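Local coordinates for 2-oxoglutarate dehydrogenase E3 component (Thermus thermophilus, PDB 2YQU), which probably oxidises the dihydrolipoyl groups of 2-oxo acid dehydrogenase complexes, passing electrons through its bound FAD to NAD(+), at residues A[351-356]-A[385-390]; A[394-399]-A[419-424]. One frame throughout, in Å; residues are numbered along the deposited sequence.

Interaction 1. Residues A[351-356]-A[385-390]; sequences YTEEEL and FIKVLA
With CG anti to the backbone N (chi1 164°) and a bend at chi3 (87°), Lys387 swings its ammonium group up to Glu353, whose own chain runs extended beyond CG to meet it. The pair joins helix 353-359 to one face of the antiparallel sheet in the dimerisation domain. The bond is a salt bridge, Lys387 NZ to Glu353 OE2 at 2.7 Å, made on the anti side of the carboxylate and 21° out of its plane; the two side chains cross at about a right angle. Lysine suits this mostly buried place because Asp207 and Glu209 share its charge, while Tyr363 OH binds the other oxygen of Glu353.

Beside the polar pair, Leu389 pushes its branched end under the start of the helix. Its CD1 lies against Glu353 CG at 3.6 Å and, further along the helix, against Leu356 CD1 at 3.9 Å, so apolar carbon packs between helix and strand. Thr352 suits the N-cap, where its short hydroxyl accepts from Glu355 N; Glu355 OE2 answers by accepting from Thr352 N at 3.0 Å, completing a capping box. Leu389 CD1 sits against the backbone leading into the helix, 3.6 Å from both Tyr351 O and Glu353 N.

Interaction 2. Residues A[394-399]-A[419-424]; sequences TDRILG and FFKASA
The guanidinium of Arg396 has the aliphatic part of Lys421 over one face, with Lys421 CB 3.4 Å above the plane and offset toward its rim, while water 1 sits at the edge in the plane. The two side chains run side by side in the same direction, and Lys421 CG comes within 3.4 Å of Arg396 NH2. A bend at chi2 (87°) folds the arginine back over the loop. The lysine's methylenes lie on the flat guanidinium, whose face tolerates apolar carbon, and the bend at chi4 leaves NZ 4.8 Å from Arg396 NH2, a like-charged pair not in contact. Water 1 donates to Ile397 O and Ala422 O and accepts a weak bond from Arg396 NE, so it bridges the two segments.

Beneath this layer, Arg396 and Ser423 form a single beta bridge. Ile397 N donates to Ala422 O at 3.0 Å and Ala424 N to Asp395 O at 2.9 Å, bonds that tie the start of a strand to the link between two helices. Lys421 ends the first helix in a Schellman motif with positive phi, and Ser423 N-caps the next, its OG accepting from Asp426 N. Asp395 suits the same helix start: OD1 accepts from Glu425 N, while OD2 is paired with Lys364. Ile397 lays CD1 4.0 Å from Ala422 CB, and the small alanine lets the backbones come close.

The contact thus pins the start of strand 397-404 to the turn between helices 407-419 and 424-429. Ile397 also packs on Ala417 and Leu418, Ala424 touches Ala448 and Trp449 of helix 438-449, and Phe420 meets Phe420 of the second subunit.

Along the chain, interaction 1 comes first: helix 353-359 begins, strand 363-369 and helix 374-379 follow, and strand 385-391 returns beneath the helix start, closing a loop of 28 residues. Interaction 2 opens only afterwards, so the two stand in series without nesting or crossing. Its loop holds the rest of strand 397-404 and most of helix 407-419. Strands 385-391 and 397-404 are antiparallel neighbours, and they join the contacts directly: Leu389 pairs by backbone with Leu398 and Gly399 at a classic beta bulge. Together the contacts tie one helix to the sheet and the beginning of the sheet's central strand, 397-404, to the turn that reaches the subunit interface at Phe420.

Interaction 1. Residues A[351-356]-A[385-390]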
ATOM      1  N   TYR A 351      14.530   7.135  12.346  1.00 16.52           N
ATOM      2  CA  TYR A 351      14.924   6.925  13.733  1.00 16.92           C
ATOM      3  C   TYR A 351      13.750   6.486  14.598  1.00 16.80           C
ATOM      4  O   TYR A 351      12.624   6.954  14.414  1.00 15.55           O
ATOM      5  CB  TYR A 351      15.525   8.211  14.315  1.00 17.48           C
ATOM      6  CG  TYR A 351      16.907   8.546  13.787  1.00 19.60           C
ATOM      7  CD1 TYR A 351      17.180   9.792  13.227  1.00 22.52           C
ATOM      8  CD2 TYR A 351      17.940   7.616  13.856  1.00 22.46           C
ATOM      9  CE1 TYR A 351      18.449  10.098  12.749  1.00 23.28           C
ATOM     10  CE2 TYR A 351      19.205   7.908  13.381  1.00 24.04           C
ATOM     11  CZ  TYR A 351      19.454   9.151  12.833  1.00 25.25           C
ATOM     12  OH  TYR A 351      20.716   9.435  12.358  1.00 26.74           O
ATOM     13  N   THR A 352      14.030   5.599  15.551  1.00 16.88           N
ATOM     14  CA  THR A 352      13.077   5.275  16.602  1.00 17.13           C
ATOM     15  C   THR A 352      13.104   6.354  17.662  1.00 17.08           C
ATOM     16  O   THR A 352      14.029   7.151  17.716  1.00 16.46           O
ATOM     17  CB  THR A 352      13.402   3.924  17.270  1.00 17.28           C
ATOM     18  OG1 THR A 352      14.684   4.005  17.903  1.00 17.12           O
ATOM     19  CG2 THR A 352      13.529   2.781  16.251  1.00 17.41           C
ATOM     20  N   GLU A 353      12.076   6.369  18.503  1.00 17.39           N
ATOM     21  CA  GLU A 353      12.064   7.210  19.694  1.00 17.55           C
ATOM     22  C   GLU A 353      13.305   6.958  20.556  1.00 17.86           C
ATOM     23  O   GLU A 353      13.878   7.895  21.088  1.00 18.03           O
ATOM     24  CB  GLU A 353      10.797   6.962  20.515  1.00 17.55           C
ATOM     25  CG  GLU A 353       9.537   7.496  19.858  1.00 17.84           C
ATOM     26  CD  GLU A 353       8.458   7.825  20.858  1.00 18.50           C
ATOM     27  OE1 GLU A 353       8.768   8.543  21.836  1.00 19.80           O
ATOM     28  OE2 GLU A 353       7.307   7.381  20.653  1.00 18.50           O
ATOM     29  N   GLU A 354      13.730   5.700  20.643  1.00 18.05           N
ATOM     30  CA  GLU A 354      14.901   5.309  21.441  1.00 18.73           C
ATOM     31  C   GLU A 354      16.165   5.977  20.915  1.00 19.15           C
ATOM     32  O   GLU A 354      16.960   6.504  21.694  1.00 19.08           O
ATOM     33  CB  GLU A 354      15.079   3.786  21.451  1.00 18.61           C
ATOM     34  CG  GLU A 354      14.066   3.044  22.312  1.00 18.58           C
ATOM     35  CD  GLU A 354      12.664   3.122  21.740  1.00 18.53           C
ATOM     36  OE1 GLU A 354      12.469   2.624  20.609  1.00 17.25           O
ATOM     37  OE2 GLU A 354      11.772   3.710  22.399  1.00 17.88           O
ATOM     38  N   GLU A 355      16.324   5.976  19.593  1.00 19.45           N
ATOM     39  CA  GLU A 355      17.484   6.589  18.955  1.00 19.83           C
ATOM     40  C   GLU A 355      17.461   8.111  19.101  1.00 19.97           C
ATOM     41  O   GLU A 355      18.495   8.710  19.358  1.00 20.12           O
ATOM     42  CB  GLU A 355      17.583   6.179  17.482  1.00 20.07           C
ATOM     43  CG  GLU A 355      17.940   4.710  17.304  1.00 20.84           C
ATOM     44  CD  GLU A 355      17.798   4.209  15.880  1.00 21.88           C
ATOM     45  OE1 GLU A 355      18.715   3.513  15.404  1.00 23.17           O
ATOM     46  OE2 GLU A 355      16.777   4.497  15.228  1.00 21.03           O
ATOM     47  N   LEU A 356      16.290   8.730  18.962  1.00 19.98           N
ATOM     48  CA  LEU A 356      16.168  10.177  19.117  1.00 20.34           C
ATOM     49  C   LEU A 356      16.511  10.606  20.544  1.00 21.25           C
ATOM     50  O   LEU A 356      17.251  11.565  20.736  1.00 20.98           O
ATOM     51  CB  LEU A 356      14.749  10.653  18.762  1.00 20.04           C
ATOM     52  CG  LEU A 356      14.284  10.432  17.315  1.00 18.88           C
ATOM     53  CD1 LEU A 356      12.916  11.060  17.092  1.00 17.23           C
ATOM     54  CD2 LEU A 356      15.294  10.970  16.312  1.00 17.88           C
ATOM     55  N   PHE A 385      -1.568   0.971  14.590  1.00 15.52           N
ATOM     56  CA  PHE A 385      -1.398   2.416  14.525  1.00 15.36           C
ATOM     57  C   PHE A 385      -0.223   2.764  13.629  1.00 14.62           C
ATOM     58  O   PHE A 385       0.593   1.910  13.295  1.00 14.65           O
ATOM     59  CB  PHE A 385      -1.147   2.993  15.927  1.00 15.18           C
ATOM     60  CG  PHE A 385       0.153   2.530  16.551  1.00 15.46           C
ATOM     61  CD1 PHE A 385       1.341   3.225  16.318  1.00 16.57           C
ATOM     62  CD2 PHE A 385       0.182   1.414  17.377  1.00 15.85           C
ATOM     63  CE1 PHE A 385       2.539   2.799  16.892  1.00 17.10           C
ATOM     64  CE2 PHE A 385       1.377   0.983  17.958  1.00 15.89           C
ATOM     65  CZ  PHE A 385       2.554   1.679  17.715  1.00 16.22           C
ATOM     66  N   ILE A 386      -0.160   4.023  13.223  1.00 14.47           N
ATOM     67  CA  ILE A 386       1.061   4.588  12.652  1.00 14.33           C
ATOM     68  C   ILE A 386       1.442   5.821  13.463  1.00 14.22           C
ATOM     69  O   ILE A 386       0.584   6.597  13.874  1.00 14.10           O
ATOM     70  CB  ILE A 386       0.891   4.938  11.150  1.00 13.80           C
ATOM     71  CG1 ILE A 386       0.673   3.663  10.329  1.00 13.51           C
ATOM     72  CG2 ILE A 386       2.130   5.691  10.626  1.00 14.18           C
ATOM     73  CD1 ILE A 386       0.296   3.913   8.883  1.00 14.06           C
ATOM     74  N   LYS A 387       2.741   5.974  13.679  1.00 14.43           N
ATOM     75  CA  LYS A 387       3.317   7.018  14.491  1.00 15.02           C
ATOM     76  C   LYS A 387       4.355   7.756  13.647  1.00 15.05           C
ATOM     77  O   LYS A 387       5.224   7.131  13.035  1.00 15.93           O
ATOM     78  CB  LYS A 387       3.946   6.369  15.726  1.00 15.31           C
ATOM     79  CG  LYS A 387       4.911   7.208  16.501  1.00 16.75           C
ATOM     80  CD  LYS A 387       5.148   6.639  17.896  1.00 15.70           C
ATOM     81  CE  LYS A 387       6.268   5.598  17.921  1.00 15.90           C
ATOM     82  NZ  LYS A 387       6.579   5.131  19.320  1.00 15.97           N
ATOM     83  N   VAL A 388       4.241   9.077  13.593  1.00 14.90           N
ATOM     84  CA  VAL A 388       5.221   9.938  12.947  1.00 14.90           C
ATOM     85  C   VAL A 388       5.997  10.716  14.013  1.00 15.08           C
ATOM     86  O   VAL A 388       5.412  11.320  14.906  1.00 14.79           O
ATOM     87  CB  VAL A 388       4.546  10.912  11.959  1.00 15.06           C
ATOM     88  CG1 VAL A 388       5.549  11.957  11.425  1.00 14.51           C
ATOM     89  CG2 VAL A 388       3.893  10.145  10.811  1.00 14.84           C
ATOM     90  N   LEU A 389       7.319  10.683  13.913  1.00 15.08           N
ATOM     91  CA  LEU A 389       8.190  11.449  14.794  1.00 14.94           C
ATOM     92  C   LEU A 389       8.735  12.624  13.995  1.00 15.22           C
ATOM     93  O   LEU A 389       9.313  12.421  12.948  1.00 14.87           O
ATOM     94  CB  LEU A 389       9.333  10.568  15.290  1.00 14.98           C
ATOM     95  CG  LEU A 389       8.887   9.233  15.896  1.00 15.25           C
ATOM     96  CD1 LEU A 389      10.065   8.435  16.392  1.00 15.58           C
ATOM     97  CD2 LEU A 389       7.889   9.473  17.019  1.00 14.84           C
ATOM     98  N   ALA A 390       8.531  13.847  14.473  1.00 15.36           N
ATOM     99  CA  ALA A 390       9.006  15.036  13.758  1.00 15.77           C
ATOM    100  C   ALA A 390       9.827  15.944  14.667  1.00 16.13           C
ATOM    101  O   ALA A 390       9.559  16.047  15.858  1.00 16.46           O
ATOM    102  CB  ALA A 390       7.835  15.800  13.188  1.00 15.77           C
TER

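Interaction 2. Residues A[394-399]-A[419-424]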
ATOM      1  N   THR A 394      12.032  22.152  13.646  1.00 19.88           N
ATOM      2  CA  THR A 394      11.973  22.285  12.179  1.00 19.66           C
ATOM      3  C   THR A 394      10.783  21.579  11.526  1.00 19.22           C
ATOM      4  O   THR A 394      10.510  21.793  10.346  1.00 19.53           O
ATOM      5  CB  THR A 394      13.256  21.732  11.524  1.00 19.61           C
ATOM      6  OG1 THR A 394      13.363  20.323  11.780  1.00 20.23           O
ATOM      7  CG2 THR A 394      14.517  22.340  12.144  1.00 20.21           C
ATOM      8  N   ASP A 395      10.102  20.730  12.291  1.00 18.91           N
ATOM      9  CA  ASP A 395       9.030  19.871  11.791  1.00 18.32           C
ATOM     10  C   ASP A 395       9.492  18.800  10.791  1.00 18.29           C
ATOM     11  O   ASP A 395       8.669  18.131  10.166  1.00 17.90           O
ATOM     12  CB  ASP A 395       7.899  20.709  11.179  1.00 18.30           C
ATOM     13  CG  ASP A 395       6.608  19.933  11.069  1.00 18.29           C
ATOM     14  OD1 ASP A 395       5.949  20.016  10.007  1.00 16.94           O
ATOM     15  OD2 ASP A 395       6.191  19.203  11.997  1.00 19.19           O
ATOM     16  N   ARG A 396      10.799  18.618  10.669  1.00 17.55           N
ATOM     17  CA  ARG A 396      11.357  17.619   9.770  1.00 17.70           C
ATOM     18  C   ARG A 396      10.965  16.219  10.264  1.00 16.64           C
ATOM     19  O   ARG A 396      11.097  15.912  11.446  1.00 16.29           O
ATOM     20  CB  ARG A 396      12.882  17.797   9.699  1.00 18.17           C
ATOM     21  CG  ARG A 396      13.647  16.695   8.984  1.00 20.79           C
ATOM     22  CD  ARG A 396      13.777  16.873   7.483  1.00 22.94           C
ATOM     23  NE  ARG A 396      14.766  15.935   6.957  1.00 25.46           N
ATOM     24  CZ  ARG A 396      16.056  16.206   6.768  1.00 27.92           C
ATOM     25  NH1 ARG A 396      16.561  17.406   7.049  1.00 29.03           N
ATOM     26  NH2 ARG A 396      16.856  15.259   6.285  1.00 28.65           N
ATOM     27  N   ILE A 397      10.459  15.377   9.367  1.00 15.90           N
ATOM     28  CA  ILE A 397      10.149  13.996   9.741  1.00 15.30           C
ATOM     29  C   ILE A 397      11.459  13.285  10.086  1.00 15.31           C
ATOM     30  O   ILE A 397      12.401  13.280   9.291  1.00 14.93           O
ATOM     31  CB  ILE A 397       9.399  13.241   8.631  1.00 14.79           C
ATOM     32  CG1 ILE A 397       8.030  13.887   8.366  1.00 14.28           C
ATOM     33  CG2 ILE A 397       9.219  11.767   9.020  1.00 15.02           C
ATOM     34  CD1 ILE A 397       7.412  13.452   7.067  1.00 13.48           C
ATOM     35  N   LEU A 398      11.506  12.710  11.283  1.00 15.32           N
ATOM     36  CA  LEU A 398      12.682  11.979  11.755  1.00 15.55           C
ATOM     37  C   LEU A 398      12.516  10.470  11.657  1.00 14.92           C
ATOM     38  O   LEU A 398      13.507   9.753  11.503  1.00 14.86           O
ATOM     39  CB  LEU A 398      13.001  12.372  13.196  1.00 16.14           C
ATOM     40  CG  LEU A 398      13.348  13.848  13.405  1.00 17.82           C
ATOM     41  CD1 LEU A 398      13.388  14.171  14.879  1.00 17.79           C
ATOM     42  CD2 LEU A 398      14.664  14.188  12.736  1.00 19.59           C
ATOM     43  N   GLY A 399      11.279   9.993  11.744  1.00 14.31           N
ATOM     44  CA  GLY A 399      10.988   8.576  11.637  1.00 14.20           C
ATOM     45  C   GLY A 399       9.499   8.280  11.560  1.00 14.18           C
ATOM     46  O   GLY A 399       8.687   9.078  12.000  1.00 13.81           O
ATOM     47  N   PHE A 419      13.085  10.412   2.335  1.00 14.34           N
ATOM     48  CA  PHE A 419      14.028  10.610   1.228  1.00 14.67           C
ATOM     49  C   PHE A 419      13.948  12.041   0.702  1.00 14.73           C
ATOM     50  O   PHE A 419      14.964  12.623   0.353  1.00 14.92           O
ATOM     51  CB  PHE A 419      13.747   9.618   0.087  1.00 14.57           C
ATOM     52  CG  PHE A 419      14.801   9.598  -0.983  1.00 14.72           C
ATOM     53  CD1 PHE A 419      16.085   9.160  -0.697  1.00 15.37           C
ATOM     54  CD2 PHE A 419      14.505   9.999  -2.283  1.00 15.46           C
ATOM     55  CE1 PHE A 419      17.056   9.122  -1.683  1.00 15.92           C
ATOM     56  CE2 PHE A 419      15.483   9.965  -3.273  1.00 16.17           C
ATOM     57  CZ  PHE A 419      16.758   9.533  -2.964  1.00 16.28           C
ATOM     58  N   PHE A 420      12.739  12.606   0.697  1.00 14.81           N
ATOM     59  CA  PHE A 420      12.506  13.984   0.249  1.00 15.32           C
ATOM     60  C   PHE A 420      12.755  15.013   1.356  1.00 16.01           C
ATOM     61  O   PHE A 420      12.535  16.205   1.138  1.00 15.94           O
ATOM     62  CB  PHE A 420      11.057  14.154  -0.239  1.00 15.35           C
ATOM     63  CG  PHE A 420      10.762  13.528  -1.583  1.00 15.58           C
ATOM     64  CD1 PHE A 420      11.760  12.946  -2.355  1.00 14.74           C
ATOM     65  CD2 PHE A 420       9.468  13.532  -2.075  1.00 17.60           C
ATOM     66  CE1 PHE A 420      11.472  12.388  -3.576  1.00 16.10           C
ATOM     67  CE2 PHE A 420       9.179  12.964  -3.298  1.00 16.11           C
ATOM     68  CZ  PHE A 420      10.183  12.391  -4.048  1.00 15.47           C
ATOM     69  N   LYS A 421      13.189  14.558   2.535  1.00 16.04           N
ATOM     70  CA  LYS A 421      13.464  15.433   3.684  1.00 16.45           C
ATOM     71  C   LYS A 421      12.224  16.250   4.043  1.00 16.11           C
ATOM     72  O   LYS A 421      12.307  17.432   4.398  1.00 16.23           O
ATOM     73  CB  LYS A 421      14.676  16.336   3.410  1.00 16.63           C
ATOM     74  CG  LYS A 421      15.920  15.546   2.986  1.00 19.13           C
ATOM     75  CD  LYS A 421      17.190  16.391   3.029  1.00 21.97           C
ATOM     76  CE  LYS A 421      18.448  15.524   3.063  1.00 23.82           C
ATOM     77  NZ  LYS A 421      18.591  14.666   1.859  1.00 25.91           N
ATOM     78  N   ALA A 422      11.083  15.574   3.971  1.00 15.87           N
ATOM     79  CA  ALA A 422       9.771  16.193   4.143  1.00 15.62           C
ATOM     80  C   ALA A 422       9.545  16.600   5.574  1.00 15.69           C
ATOM     81  O   ALA A 422      10.073  15.982   6.494  1.00 15.45           O
ATOM     82  CB  ALA A 422       8.676  15.222   3.735  1.00 15.55           C
ATOM     83  N   SER A 423       8.716  17.622   5.740  1.00 15.49           N
ATOM     84  CA  SER A 423       8.166  17.968   7.031  1.00 15.97           C
ATOM     85  C   SER A 423       6.889  17.161   7.263  1.00 15.88           C
ATOM     86  O   SER A 423       6.275  16.665   6.310  1.00 15.91           O
ATOM     87  CB  SER A 423       7.854  19.460   7.091  1.00 15.95           C
ATOM     88  OG  SER A 423       6.837  19.809   6.174  1.00 16.82           O
ATOM     89  N   ALA A 424       6.498  17.035   8.527  1.00 15.74           N
ATOM     90  CA  ALA A 424       5.258  16.355   8.903  1.00 15.82           C
ATOM     91  C   ALA A 424       4.061  17.085   8.294  1.00 16.33           C
ATOM     92  O   ALA A 424       3.124  16.453   7.811  1.00 15.66           O
ATOM     93  CB  ALA A 424       5.123  16.288  10.423  1.00 15.70           C
TER
HETATM   94  O   HOH W   1      12.326  14.177   6.622  1.00 15.57           O